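Local coordinates for acyl-CoA dehydrogenase (Bacillus anthracis, PDB 3OWA), which probably catalyses the FAD-dependent alpha,beta-dehydrogenation of acyl-CoA thioesters, the first oxidation step of each round of fatty-acid beta-oxidation, at residues I22-V27 and A509-E514; L272-V277 and S324-V329; S287-N292 and E591-T596. All coordinates share one frame; numbering follows the deposited sequence. Where two conformers were deposited one is given.

The three contacts lie in the helical part of the chain. Their segments follow one another as 22-27, 272-277, 287-292, 324-329, 509-514 and 591-596, so interaction 2 falls between the two halves of interaction 1, whereas interaction 3 alternates with both. Interactions 2 and 3 share the long helix 257-293, their centres about 22 Å apart. The centres of interactions 1 and 2 lie about 16 Å apart, and Arg327 joins them by packing against Ile22 and Val27. Those of interactions 1 and 3 are about 28 Å apart. Interaction 1 brings the N-terminal loop, and interaction 3 the C-terminal tail, onto the helical region in which interaction 2 packs two helices together.

Interaction 1 (I22-V27 and A509-E514); sequences ITIDQV and AVLRTE
Leu511 presents its side chain to Ile22 and Val27, and with Ile24 these residues form the tight half of a contact between an N-terminal loop and a helix. The CD1 methyl of Leu511, anti to CA (chi2 176°), reaches out to 3.7 Å from CG1 of Val27 and 3.9 Å from CG2 of Ile22, each pair of side chains crossing at about a right angle. Its sister methyl, CD2, rests on the backbone, 3.7 Å from O of Ile22. Ile24 completes the packed part: its CG2 methyl comes within 3.3 Å of the main-chain O of Leu511 and lies across the chain of Glu514, 3.7 Å from CD of that residue.

The looser side belongs to the partly exposed carboxylate of Glu514. There a water bridges the two segments: it accepts from N of Ile24 at 2.9 Å and donates to OE2 of Glu514. The same carboxylate oxygen makes a salt bridge with Lys518, so the charge has a partner on its own helix. The short 3-10 turn at 24-25 is flanked by Thr23 and Gln26, and OE1 of Gln26 takes the N-H of Thr23 across it at 2.7 Å, the donor lying in the carbonyl plane.

Lys515 reaches back to O of Val27, and Arg512, on another face of the helix, pairs with Glu31 and Glu322. Helix 490-520 is itself flanked by helices 458-482 and 526-554, while Arg327 of helix 305-336 lies against Ile22 and Val27.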
ATOM      1  N   ILE A  22      -0.735 -24.400 -23.018  1.00 59.81           N
ATOM      2  CA  ILE A  22       0.267 -23.600 -23.731  1.00 57.32           C
ATOM      3  C   ILE A  22       1.679 -24.158 -23.536  1.00 57.24           C
ATOM      4  O   ILE A  22       2.038 -24.610 -22.458  1.00 56.47           O
ATOM      5  CB  ILE A  22       0.233 -22.103 -23.307  1.00 55.38           C
ATOM      6  CG1 ILE A  22      -1.196 -21.534 -23.366  1.00 52.22           C
ATOM      7  CG2 ILE A  22       1.270 -21.286 -24.104  1.00 54.95           C
ATOM      8  CD1 ILE A  22      -1.851 -21.462 -24.743  1.00 52.40           C
ATOM      9  N   THR A  23       2.469 -24.095 -24.598  1.00 57.51           N
ATOM     10  CA  THR A  23       3.754 -24.747 -24.668  1.00 58.33           C
ATOM     11  C   THR A  23       4.893 -23.717 -24.662  1.00 57.49           C
ATOM     12  O   THR A  23       4.685 -22.575 -25.078  1.00 56.04           O
ATOM     13  CB  THR A  23       3.778 -25.594 -25.975  1.00 60.03           C
ATOM     14  OG1 THR A  23       4.430 -26.838 -25.726  1.00 64.70           O
ATOM     15  CG2 THR A  23       4.439 -24.881 -27.125  1.00 58.67           C
ATOM     16  N   ILE A  24       6.093 -24.113 -24.217  1.00 58.08           N
ATOM     17  CA  ILE A  24       7.250 -23.180 -24.184  1.00 58.21           C
ATOM     18  C   ILE A  24       7.526 -22.481 -25.514  1.00 59.49           C
ATOM     19  O   ILE A  24       7.981 -21.334 -25.542  1.00 58.76           O
ATOM     20  CB  ILE A  24       8.574 -23.808 -23.662  1.00 58.15           C
ATOM     21  CG1 ILE A  24       8.886 -25.147 -24.352  1.00 60.33           C
ATOM     22  CG2 ILE A  24       8.531 -23.974 -22.165  1.00 57.13           C
ATOM     23  CD1 ILE A  24      10.332 -25.552 -24.237  1.00 59.10           C
ATOM     24  N   ASP A  25       7.244 -23.178 -26.614  1.00 61.33           N
ATOM     25  CA  ASP A  25       7.388 -22.618 -27.954  1.00 62.39           C
ATOM     26  C   ASP A  25       6.364 -21.524 -28.263  1.00 60.95           C
ATOM     27  O   ASP A  25       6.568 -20.725 -29.172  1.00 61.16           O
ATOM     28  CB  ASP A  25       7.304 -23.724 -29.011  1.00 64.78           C
ATOM     29  CG  ASP A  25       8.661 -24.167 -29.490  1.00 69.22           C
ATOM     30  OD1 ASP A  25       8.977 -25.364 -29.317  1.00 74.97           O
ATOM     31  OD2 ASP A  25       9.411 -23.318 -30.040  1.00 74.75           O
ATOM     32  N   GLN A  26       5.272 -21.477 -27.505  1.00 59.70           N
ATOM     33  CA  GLN A  26       4.229 -20.475 -27.746  1.00 57.78           C
ATOM     34  C   GLN A  26       4.335 -19.256 -26.819  1.00 56.03           C
ATOM     35  O   GLN A  26       3.410 -18.442 -26.764  1.00 55.01           O
ATOM     36  CB  GLN A  26       2.847 -21.101 -27.624  1.00 57.96           C
ATOM     37  CG  GLN A  26       2.582 -22.273 -28.592  1.00 59.27           C
ATOM     38  CD  GLN A  26       1.391 -23.053 -28.144  1.00 59.38           C
ATOM     39  OE1 GLN A  26       1.362 -23.538 -27.024  1.00 60.84           O
ATOM     40  NE2 GLN A  26       0.378 -23.143 -28.989  1.00 60.72           N
ATOM     41  N   VAL A  27       5.447 -19.130 -26.096  1.00 54.61           N
ATOM     42  CA  VAL A  27       5.665 -17.922 -25.298  1.00 52.98           C
ATOM     43  C   VAL A  27       6.958 -17.209 -25.652  1.00 52.07           C
ATOM     44  O   VAL A  27       7.996 -17.840 -25.915  1.00 53.18           O
ATOM     45  CB  VAL A  27       5.615 -18.176 -23.758  1.00 52.49           C
ATOM     46  CG1 VAL A  27       4.269 -18.754 -23.342  1.00 53.54           C
ATOM     47  CG2 VAL A  27       6.753 -19.068 -23.313  1.00 52.79           C
ATOM     48  N   ALA A 509       5.505 -17.461 -15.542  1.00 39.84           N
ATOM     49  CA  ALA A 509       6.694 -17.792 -14.777  1.00 40.84           C
ATOM     50  C   ALA A 509       7.127 -19.257 -15.029  1.00 42.44           C
ATOM     51  O   ALA A 509       8.317 -19.524 -15.258  1.00 43.40           O
ATOM     52  CB  ALA A 509       6.488 -17.515 -13.273  1.00 40.45           C
ATOM     53  N   VAL A 510       6.171 -20.187 -15.009  1.00 42.80           N
ATOM     54  CA  VAL A 510       6.495 -21.615 -15.217  1.00 44.17           C
ATOM     55  C   VAL A 510       7.114 -21.851 -16.592  1.00 45.08           C
ATOM     56  O   VAL A 510       8.175 -22.471 -16.709  1.00 46.12           O
ATOM     57  CB  VAL A 510       5.275 -22.537 -15.031  1.00 44.32           C
ATOM     58  CG1 VAL A 510       5.620 -23.975 -15.456  1.00 45.93           C
ATOM     59  CG2 VAL A 510       4.843 -22.540 -13.582  1.00 42.86           C
ATOM     60  N   LEU A 511       6.453 -21.320 -17.619  1.00 45.47           N
ATOM     61  CA  LEU A 511       6.844 -21.570 -19.000  1.00 46.10           C
ATOM     62  C   LEU A 511       8.160 -20.915 -19.310  1.00 46.68           C
ATOM     63  O   LEU A 511       8.985 -21.503 -20.007  1.00 47.05           O
ATOM     64  CB  LEU A 511       5.756 -21.126 -19.984  1.00 46.11           C
ATOM     65  CG  LEU A 511       4.483 -21.985 -19.954  1.00 46.40           C
ATOM     66  CD1 LEU A 511       3.415 -21.417 -20.893  1.00 46.29           C
ATOM     67  CD2 LEU A 511       4.798 -23.436 -20.300  1.00 49.16           C
ATOM     68  N   ARG A 512       8.377 -19.709 -18.774  1.00 45.77           N
ATOM     69  CA  ARG A 512       9.657 -19.024 -18.976  1.00 46.20           C
ATOM     70  C   ARG A 512      10.808 -19.799 -18.336  1.00 46.73           C
ATOM     71  O   ARG A 512      11.892 -19.931 -18.932  1.00 48.44           O
ATOM     72  CB  ARG A 512       9.622 -17.581 -18.443  1.00 45.38           C
ATOM     73  CG  ARG A 512      10.963 -16.891 -18.510  1.00 43.99           C
ATOM     74  CD  ARG A 512      10.887 -15.503 -17.941  1.00 43.25           C
ATOM     75  NE  ARG A 512      12.190 -14.872 -18.018  1.00 41.34           N
ATOM     76  CZ  ARG A 512      12.482 -13.701 -17.474  1.00 42.01           C
ATOM     77  NH1 ARG A 512      11.535 -13.017 -16.817  1.00 40.41           N
ATOM     78  NH2 ARG A 512      13.709 -13.208 -17.597  1.00 40.93           N
ATOM     79  N   THR A 513      10.574 -20.310 -17.133  1.00 45.99           N
ATOM     80  CA  THR A 513      11.595 -21.074 -16.434  1.00 46.78           C
ATOM     81  C   THR A 513      11.837 -22.430 -17.179  1.00 48.90           C
ATOM     82  O   THR A 513      12.974 -22.845 -17.388  1.00 48.96           O
ATOM     83  CB  THR A 513      11.220 -21.275 -14.943  1.00 47.06           C
ATOM     84  OG1 THR A 513      10.953 -19.988 -14.329  1.00 43.38           O
ATOM     85  CG2 THR A 513      12.332 -22.021 -14.193  1.00 45.60           C
ATOM     86  N   GLU A 514      10.753 -23.076 -17.589  1.00 49.96           N
ATOM     87  CA  GLU A 514      10.815 -24.317 -18.349  1.00 52.69           C
ATOM     88  C   GLU A 514      11.609 -24.117 -19.634  1.00 53.59           C
ATOM     89  O   GLU A 514      12.509 -24.913 -19.955  1.00 54.92           O
ATOM     90  CB  GLU A 514       9.396 -24.778 -18.672  1.00 53.37           C
ATOM     91  CG  GLU A 514       9.308 -26.202 -19.200  1.00 58.80           C
ATOM     92  CD  GLU A 514       7.893 -26.580 -19.653  1.00 63.37           C
ATOM     93  OE1 GLU A 514       6.907 -26.108 -19.021  1.00 62.72           O
ATOM     94  OE2 GLU A 514       7.778 -27.338 -20.655  1.00 65.37           O
TER
HETATM   95  O   HOH W   1       6.002 -26.687 -22.823  1.00 71.95           O

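Interaction 2 (L272-V277 and S324-V329); sequences LGVGTV and SVYRTV
The carbonyl oxygen of Gly273, a residue packed against Val325, is gripped by two donors of its own helix. OG1 of Thr276 reaches it at 2.8 Å and the N-H of Val277 at 3.1 Å, both from the same face of the carbonyl plane, the hydroxyl tilted 28° from it. Against the opposite face of that carbonyl group comes Val325, whose CG2 lies 4.0 Å from C of Gly273; with no side chain there, the glycine lets the valine methyl come close to the backbone.

The most compressed pair is Val274 CG2 with Val325 CG1, at 3.3 Å shorter than ordinary van der Waals contact. With CG1 of Val274 anti to its backbone N (chi1 175°), CG2 is the branch set against Val325. The valine side chains cross obliquely, and the CG1 of Val325 also lies 3.7 Å from N of Val274. The helices, 257-293 and 305-336, belong to the helical C-terminal domain that acyl-CoA dehydrogenases build as a four-helix bundle. In these segments the axes run roughly antiparallel, at 145° and 9.7 Å apart, a separation bridged by branched side chains.

Val277 meets Val325 tip to tip through their CG2 methyls, 4.0 Å apart, while Val329 adds its CG2 to that of Val274. Tyr326 starts off to one side, but its hydroxyl swings round to CG1 of Val274 and hydrogen-bonds to Glu103. Ala99 and Glu103 of helix 95-105 cover Val274, and Phe33 meets the tyrosine ring edge-to-face.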
ATOM      1  N   LEU A 272       1.863   0.437 -19.727  0.51 32.97           N
ATOM      2  CA  LEU A 272       1.977   0.730 -18.308  0.51 32.59           C
ATOM      3  C   LEU A 272       2.516  -0.487 -17.545  0.51 32.25           C
ATOM      4  O   LEU A 272       3.364  -0.337 -16.666  0.51 32.35           O
ATOM      5  CB  LEU A 272       0.640   1.212 -17.726  0.51 31.96           C
ATOM      6  CG  LEU A 272       0.705   1.810 -16.311  0.51 32.60           C
ATOM      7  CD1 LEU A 272       1.727   2.949 -16.240  0.51 30.78           C
ATOM      8  CD2 LEU A 272      -0.674   2.295 -15.881  0.51 28.15           C
ATOM      9  N   GLY A 273       2.041  -1.681 -17.897  1.00 31.89           N
ATOM     10  CA  GLY A 273       2.597  -2.925 -17.355  1.00 30.65           C
ATOM     11  C   GLY A 273       4.105  -2.999 -17.519  1.00 30.78           C
ATOM     12  O   GLY A 273       4.844  -3.249 -16.562  1.00 30.08           O
ATOM     13  N   VAL A 274       4.586  -2.767 -18.733  1.00 31.89           N
ATOM     14  CA  VAL A 274       6.028  -2.779 -18.978  1.00 32.29           C
ATOM     15  C   VAL A 274       6.707  -1.727 -18.083  1.00 31.27           C
ATOM     16  O   VAL A 274       7.741  -1.971 -17.483  1.00 31.35           O
ATOM     17  CB  VAL A 274       6.318  -2.453 -20.488  1.00 34.91           C
ATOM     18  CG1 VAL A 274       7.807  -2.345 -20.753  1.00 36.18           C
ATOM     19  CG2 VAL A 274       5.756  -3.527 -21.401  1.00 36.54           C
ATOM     20  N   GLY A 275       6.145  -0.518 -18.033  1.00 30.36           N
ATOM     21  CA  GLY A 275       6.713   0.552 -17.206  1.00 28.64           C
ATOM     22  C   GLY A 275       6.814   0.151 -15.730  1.00 28.64           C
ATOM     23  O   GLY A 275       7.851   0.377 -15.077  1.00 28.63           O
ATOM     24  N   THR A 276       5.750  -0.433 -15.173  1.00 26.44           N
ATOM     25  CA  THR A 276       5.777  -0.759 -13.743  1.00 27.47           C
ATOM     26  C   THR A 276       6.830  -1.848 -13.489  1.00 28.21           C
ATOM     27  O   THR A 276       7.414  -1.929 -12.412  1.00 28.00           O
ATOM     28  CB  THR A 276       4.408  -1.224 -13.240  1.00 28.00           C
ATOM     29  OG1 THR A 276       4.002  -2.355 -14.020  1.00 29.72           O
ATOM     30  CG2 THR A 276       3.350  -0.068 -13.378  1.00 25.26           C
ATOM     31  N   VAL A 277       7.090  -2.661 -14.506  1.00 30.13           N
ATOM     32  CA  VAL A 277       8.056  -3.732 -14.354  1.00 31.46           C
ATOM     33  C   VAL A 277       9.449  -3.141 -14.259  1.00 32.07           C
ATOM     34  O   VAL A 277      10.280  -3.625 -13.456  1.00 33.07           O
ATOM     35  CB  VAL A 277       7.964  -4.783 -15.512  1.00 33.29           C
ATOM     36  CG1 VAL A 277       9.265  -5.537 -15.663  1.00 34.50           C
ATOM     37  CG2 VAL A 277       6.844  -5.795 -15.225  1.00 34.72           C
ATOM     38  N   SER A 324       5.092 -12.291 -17.429  1.00 36.12           N
ATOM     39  CA  SER A 324       3.775 -12.219 -18.028  1.00 37.43           C
ATOM     40  C   SER A 324       3.591 -10.998 -18.973  1.00 36.93           C
ATOM     41  O   SER A 324       2.853 -11.072 -19.965  1.00 36.65           O
ATOM     42  CB  SER A 324       2.667 -12.291 -16.950  1.00 37.13           C
ATOM     43  OG  SER A 324       2.759 -11.205 -16.056  1.00 38.55           O
ATOM     44  N   VAL A 325       4.280  -9.893 -18.687  1.00 36.83           N
ATOM     45  CA  VAL A 325       4.200  -8.709 -19.562  1.00 36.12           C
ATOM     46  C   VAL A 325       4.858  -8.971 -20.927  1.00 36.61           C
ATOM     47  O   VAL A 325       4.277  -8.636 -21.963  1.00 36.71           O
ATOM     48  CB  VAL A 325       4.769  -7.415 -18.891  1.00 35.66           C
ATOM     49  CG1 VAL A 325       4.724  -6.264 -19.831  1.00 35.87           C
ATOM     50  CG2 VAL A 325       3.930  -7.040 -17.671  1.00 35.82           C
ATOM     51  N   TYR A 326       6.071  -9.523 -20.935  1.00 36.27           N
ATOM     52  CA  TYR A 326       6.763  -9.776 -22.201  1.00 37.33           C
ATOM     53  C   TYR A 326       6.141 -10.916 -23.003  1.00 37.50           C
ATOM     54  O   TYR A 326       6.242 -10.933 -24.214  1.00 37.98           O
ATOM     55  CB  TYR A 326       8.274  -9.971 -22.017  1.00 37.69           C
ATOM     56  CG  TYR A 326       8.965  -8.636 -21.893  1.00 37.68           C
ATOM     57  CD1 TYR A 326       9.330  -8.119 -20.639  1.00 37.67           C
ATOM     58  CD2 TYR A 326       9.189  -7.855 -23.026  1.00 38.42           C
ATOM     59  CE1 TYR A 326       9.937  -6.845 -20.543  1.00 39.96           C
ATOM     60  CE2 TYR A 326       9.792  -6.609 -22.948  1.00 37.63           C
ATOM     61  CZ  TYR A 326      10.152  -6.109 -21.703  1.00 39.34           C
ATOM     62  OH  TYR A 326      10.741  -4.878 -21.642  1.00 40.19           O
ATOM     63  N   ARG A 327       5.468 -11.822 -22.308  1.00 37.98           N
ATOM     64  CA  ARG A 327       4.627 -12.810 -22.945  1.00 38.53           C
ATOM     65  C   ARG A 327       3.576 -12.094 -23.779  1.00 38.98           C
ATOM     66  O   ARG A 327       3.386 -12.426 -24.932  1.00 39.36           O
ATOM     67  CB  ARG A 327       3.952 -13.702 -21.903  1.00 38.59           C
ATOM     68  CG  ARG A 327       2.938 -14.691 -22.482  1.00 39.91           C
ATOM     69  CD  ARG A 327       2.479 -15.673 -21.439  1.00 42.92           C
ATOM     70  NE  ARG A 327       1.557 -16.679 -21.960  1.00 45.53           N
ATOM     71  CZ  ARG A 327       0.954 -17.607 -21.219  1.00 46.61           C
ATOM     72  NH1 ARG A 327       1.162 -17.680 -19.900  1.00 44.42           N
ATOM     73  NH2 ARG A 327       0.133 -18.465 -21.805  1.00 48.87           N
ATOM     74  N   THR A 328       2.875 -11.125 -23.189  1.00 37.68           N
ATOM     75  CA  THR A 328       1.859 -10.393 -23.919  1.00 37.95           C
ATOM     76  C   THR A 328       2.453  -9.628 -25.114  1.00 39.16           C
ATOM     77  O   THR A 328       1.871  -9.634 -26.217  1.00 39.25           O
ATOM     78  CB  THR A 328       1.109  -9.422 -22.966  1.00 36.07           C
ATOM     79  OG1 THR A 328       0.475 -10.178 -21.937  1.00 37.29           O
ATOM     80  CG2 THR A 328       0.049  -8.633 -23.702  1.00 37.24           C
ATOM     81  N   VAL A 329       3.587  -8.955 -24.888  1.00 39.71           N
ATOM     82  CA  VAL A 329       4.279  -8.225 -25.952  1.00 40.81           C
ATOM     83  C   VAL A 329       4.613  -9.207 -27.085  1.00 42.73           C
ATOM     84  O   VAL A 329       4.356  -8.925 -28.263  1.00 43.21           O
ATOM     85  CB  VAL A 329       5.550  -7.496 -25.435  1.00 40.46           C
ATOM     86  CG1 VAL A 329       6.220  -6.748 -26.566  1.00 41.74           C
ATOM     87  CG2 VAL A 329       5.190  -6.489 -24.281  1.00 39.91           C
TER

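Interaction 3 (S287-N292 and E591-T596); sequences SAQYAN and EDERYT
Glu593 is where the C-terminal tail meets segment 287-292 of helix 257-293, laying its backbone on Ala288 and its side chain across Gln289 and on toward Asn292. Helix 578-592 runs through Glu591 and ends at Asp592, both of which turn their CB away from this partner. At Glu593 the chain leaves the helix with positive phi (51°), in the left-handed region, and this brings its CA to 4.1 Å from CB of Ala288. The small methyl admits the backbone closely. From there the side chain extends, CD anti to CA (chi2 -175°), and crosses Gln289 at about a right angle: CB of Glu593 lies 4.0 Å from CG of Gln289, and that same CG is 3.9 Å from O of Glu593. Farther out, OE1 of Glu593 stands 3.5 Å from CB of Asn292, the carboxylate turned nearly coplanar with the amide plane of that residue.

The helix met here is the carboxy-terminal end of helix 257-293, a long member of the helical C-terminal domain of the acyl-CoA dehydrogenase fold. Just beyond it Arg294, Gln296 and Phe297 line an FAD pocket, and the side chain of Asn292 is about 12 Å from a bound FAD. On the helix side, Ala291 is backbone-bonded to Ala302.

Arg594 comes next, its N 4.4 Å from CB of Ala288. In one of two conformers its NH1 makes a weak, doubtful bond to O of Asp592. Tyr595 then sends its ring away from segment 287-292, onto Thr318 and Tyr319 of helix 305-336, its hydroxyl bonded to Glu322. Thr596 offers its carbonyl to the hydroxyl of Tyr531.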
ATOM      1  N   SER A 287      17.003  -1.062  -3.129  1.00 29.83           N
ATOM      2  CA  SER A 287      16.776  -1.659  -1.844  1.00 31.04           C
ATOM      3  C   SER A 287      17.881  -2.637  -1.496  1.00 31.78           C
ATOM      4  O   SER A 287      18.280  -2.703  -0.341  1.00 32.64           O
ATOM      5  CB  SER A 287      15.406  -2.366  -1.797  1.00 30.26           C
ATOM      6  OG  SER A 287      14.395  -1.426  -2.091  1.00 33.35           O
ATOM      7  N   ALA A 288      18.370  -3.387  -2.479  1.00 31.88           N
ATOM      8  CA  ALA A 288      19.417  -4.368  -2.229  1.00 33.89           C
ATOM      9  C   ALA A 288      20.705  -3.624  -1.955  1.00 35.14           C
ATOM     10  O   ALA A 288      21.438  -3.987  -1.032  1.00 37.32           O
ATOM     11  CB  ALA A 288      19.581  -5.294  -3.426  1.00 32.70           C
ATOM     12  N   GLN A 289      20.978  -2.570  -2.713  1.00 35.44           N
ATOM     13  CA  GLN A 289      22.181  -1.767  -2.453  1.00 37.37           C
ATOM     14  C   GLN A 289      22.104  -1.128  -1.062  1.00 36.46           C
ATOM     15  O   GLN A 289      23.089  -1.130  -0.338  1.00 38.07           O
ATOM     16  CB  GLN A 289      22.394  -0.666  -3.500  1.00 37.57           C
ATOM     17  CG  GLN A 289      22.452  -1.121  -4.927  1.00 41.44           C
ATOM     18  CD  GLN A 289      22.534   0.052  -5.925  1.00 48.49           C
ATOM     19  OE1 GLN A 289      21.883   1.101  -5.768  1.00 49.82           O
ATOM     20  NE2 GLN A 289      23.340  -0.134  -6.957  1.00 51.56           N
ATOM     21  N   TYR A 290      20.941  -0.589  -0.692  1.00 35.06           N
ATOM     22  CA  TYR A 290      20.777   0.016   0.630  1.00 33.89           C
ATOM     23  C   TYR A 290      20.978  -0.990   1.761  1.00 33.93           C
ATOM     24  O   TYR A 290      21.686  -0.691   2.714  1.00 33.96           O
ATOM     25  CB  TYR A 290      19.406   0.720   0.785  1.00 32.45           C
ATOM     26  CG  TYR A 290      19.382   1.530   2.036  1.00 32.03           C
ATOM     27  CD1 TYR A 290      18.734   1.054   3.191  1.00 28.77           C
ATOM     28  CD2 TYR A 290      20.053   2.768   2.101  1.00 33.81           C
ATOM     29  CE1 TYR A 290      18.746   1.777   4.358  1.00 28.81           C
ATOM     30  CE2 TYR A 290      20.054   3.518   3.270  1.00 32.26           C
ATOM     31  CZ  TYR A 290      19.397   3.020   4.400  1.00 30.68           C
ATOM     32  OH  TYR A 290      19.410   3.738   5.576  1.00 29.89           O
ATOM     33  N   ALA A 291      20.374  -2.174   1.638  1.00 34.01           N
ATOM     34  CA  ALA A 291      20.494  -3.236   2.642  1.00 34.90           C
ATOM     35  C   ALA A 291      21.947  -3.680   2.889  1.00 36.84           C
ATOM     36  O   ALA A 291      22.323  -3.921   4.032  1.00 37.19           O
ATOM     37  CB  ALA A 291      19.625  -4.453   2.282  1.00 33.62           C
ATOM     38  N   ASN A 292      22.752  -3.753   1.833  1.00 38.24           N
ATOM     39  CA  ASN A 292      24.190  -4.056   1.975  1.00 40.38           C
ATOM     40  C   ASN A 292      25.003  -2.957   2.667  1.00 41.27           C
ATOM     41  O   ASN A 292      26.034  -3.247   3.248  1.00 41.76           O
ATOM     42  CB  ASN A 292      24.836  -4.349   0.614  1.00 40.29           C
ATOM     43  CG  ASN A 292      24.527  -5.757   0.089  1.00 41.84           C
ATOM     44  OD1 ASN A 292      24.523  -5.979  -1.118  1.00 44.47           O
ATOM     45  ND2 ASN A 292      24.280  -6.697   0.980  1.00 40.19           N
ATOM     46  N   GLU A 591      23.960 -10.409  -3.553  1.00 46.70           N
ATOM     47  CA  GLU A 591      25.277 -10.618  -4.177  1.00 50.03           C
ATOM     48  C   GLU A 591      25.450  -9.735  -5.430  1.00 50.18           C
ATOM     49  O   GLU A 591      26.467  -9.065  -5.582  1.00 50.40           O
ATOM     50  CB  GLU A 591      25.465 -12.098  -4.513  1.00 51.15           C
ATOM     51  CG  GLU A 591      26.709 -12.388  -5.318  1.00 58.17           C
ATOM     52  CD  GLU A 591      27.989 -12.232  -4.501  1.00 67.01           C
ATOM     53  OE1 GLU A 591      28.314 -13.163  -3.723  1.00 71.44           O
ATOM     54  OE2 GLU A 591      28.676 -11.187  -4.647  1.00 70.18           O
ATOM     55  N   ASP A 592      24.444  -9.733  -6.304  1.00 50.65           N
ATOM     56  CA  ASP A 592      24.456  -8.927  -7.540  1.00 52.01           C
ATOM     57  C   ASP A 592      24.056  -7.467  -7.316  1.00 50.72           C
ATOM     58  O   ASP A 592      24.294  -6.626  -8.169  1.00 51.28           O
ATOM     59  CB  ASP A 592      23.551  -9.568  -8.611  1.00 51.94           C
ATOM     60  CG  ASP A 592      23.983 -11.009  -8.978  1.00 58.28           C
ATOM     61  OD1 ASP A 592      25.167 -11.378  -8.755  1.00 59.26           O
ATOM     62  OD2 ASP A 592      23.128 -11.784  -9.484  1.00 63.29           O
ATOM     63  N   GLU A 593      23.441  -7.177  -6.170  1.00 50.47           N
ATOM     64  CA  GLU A 593      22.849  -5.835  -5.872  1.00 49.74           C
ATOM     65  C   GLU A 593      21.924  -5.320  -6.969  1.00 47.83           C
ATOM     66  O   GLU A 593      21.967  -4.137  -7.341  1.00 47.02           O
ATOM     67  CB  GLU A 593      23.918  -4.785  -5.538  1.00 50.89           C
ATOM     68  CG  GLU A 593      24.633  -5.024  -4.223  1.00 54.42           C
ATOM     69  CD  GLU A 593      25.589  -3.900  -3.868  1.00 57.87           C
ATOM     70  OE1 GLU A 593      25.674  -3.567  -2.670  1.00 57.85           O
ATOM     71  OE2 GLU A 593      26.253  -3.351  -4.783  1.00 59.93           O
ATOM     72  N   ARG A 594      21.096  -6.222  -7.478  0.58 47.06           N
ATOM     73  CA  ARG A 594      20.064  -5.893  -8.444  0.58 46.12           C
ATOM     74  C   ARG A 594      19.159  -7.102  -8.620  0.58 46.01           C
ATOM     75  O   ARG A 594      19.472  -8.209  -8.158  0.58 45.94           O
ATOM     76  CB  ARG A 594      20.663  -5.467  -9.798  0.58 46.40           C
ATOM     77  CG  ARG A 594      21.490  -6.556 -10.495  0.58 48.34           C
ATOM     78  CD  ARG A 594      22.133  -6.063 -11.793  0.58 49.37           C
ATOM     79  NE  ARG A 594      22.608  -7.190 -12.600  0.58 50.30           N
ATOM     80  CZ  ARG A 594      23.762  -7.826 -12.416  0.58 51.87           C
ATOM     81  NH1 ARG A 594      24.596  -7.458 -11.450  0.58 52.33           N
ATOM     82  NH2 ARG A 594      24.083  -8.848 -13.203  0.58 52.95           N
ATOM     83  N   TYR A 595      18.040  -6.878  -9.299  1.00 45.24           N
ATOM     84  CA  TYR A 595      17.157  -7.939  -9.681  1.00 45.39           C
ATOM     85  C   TYR A 595      17.881  -8.756 -10.743  1.00 47.53           C
ATOM     86  O   TYR A 595      18.460  -8.204 -11.669  1.00 47.79           O
ATOM     87  CB  TYR A 595      15.897  -7.361 -10.269  1.00 43.69           C
ATOM     88  CG  TYR A 595      15.078  -8.347 -11.039  1.00 41.37           C
ATOM     89  CD1 TYR A 595      15.210  -8.436 -12.415  1.00 37.97           C
ATOM     90  CD2 TYR A 595      14.168  -9.197 -10.394  1.00 39.60           C
ATOM     91  CE1 TYR A 595      14.452  -9.322 -13.145  1.00 38.50           C
ATOM     92  CE2 TYR A 595      13.397 -10.101 -11.117  1.00 39.33           C
ATOM     93  CZ  TYR A 595      13.554 -10.151 -12.498  1.00 40.24           C
ATOM     94  OH  TYR A 595      12.805 -10.997 -13.268  1.00 38.69           O
ATOM     95  N   THR A 596      17.832 -10.067 -10.601  1.00 49.31           N
ATOM     96  CA  THR A 596      18.623 -10.942 -11.439  1.00 52.88           C
ATOM     97  C   THR A 596      17.827 -12.195 -11.716  1.00 53.17           C
ATOM     98  O   THR A 596      16.878 -12.496 -10.996  1.00 52.52           O
ATOM     99  CB  THR A 596      19.977 -11.252 -10.774  1.00 53.50           C
ATOM    100  OG1 THR A 596      20.767 -11.990 -11.684  1.00 59.38           O
ATOM    101  CG2 THR A 596      19.826 -12.049  -9.502  1.00 54.61           C
TER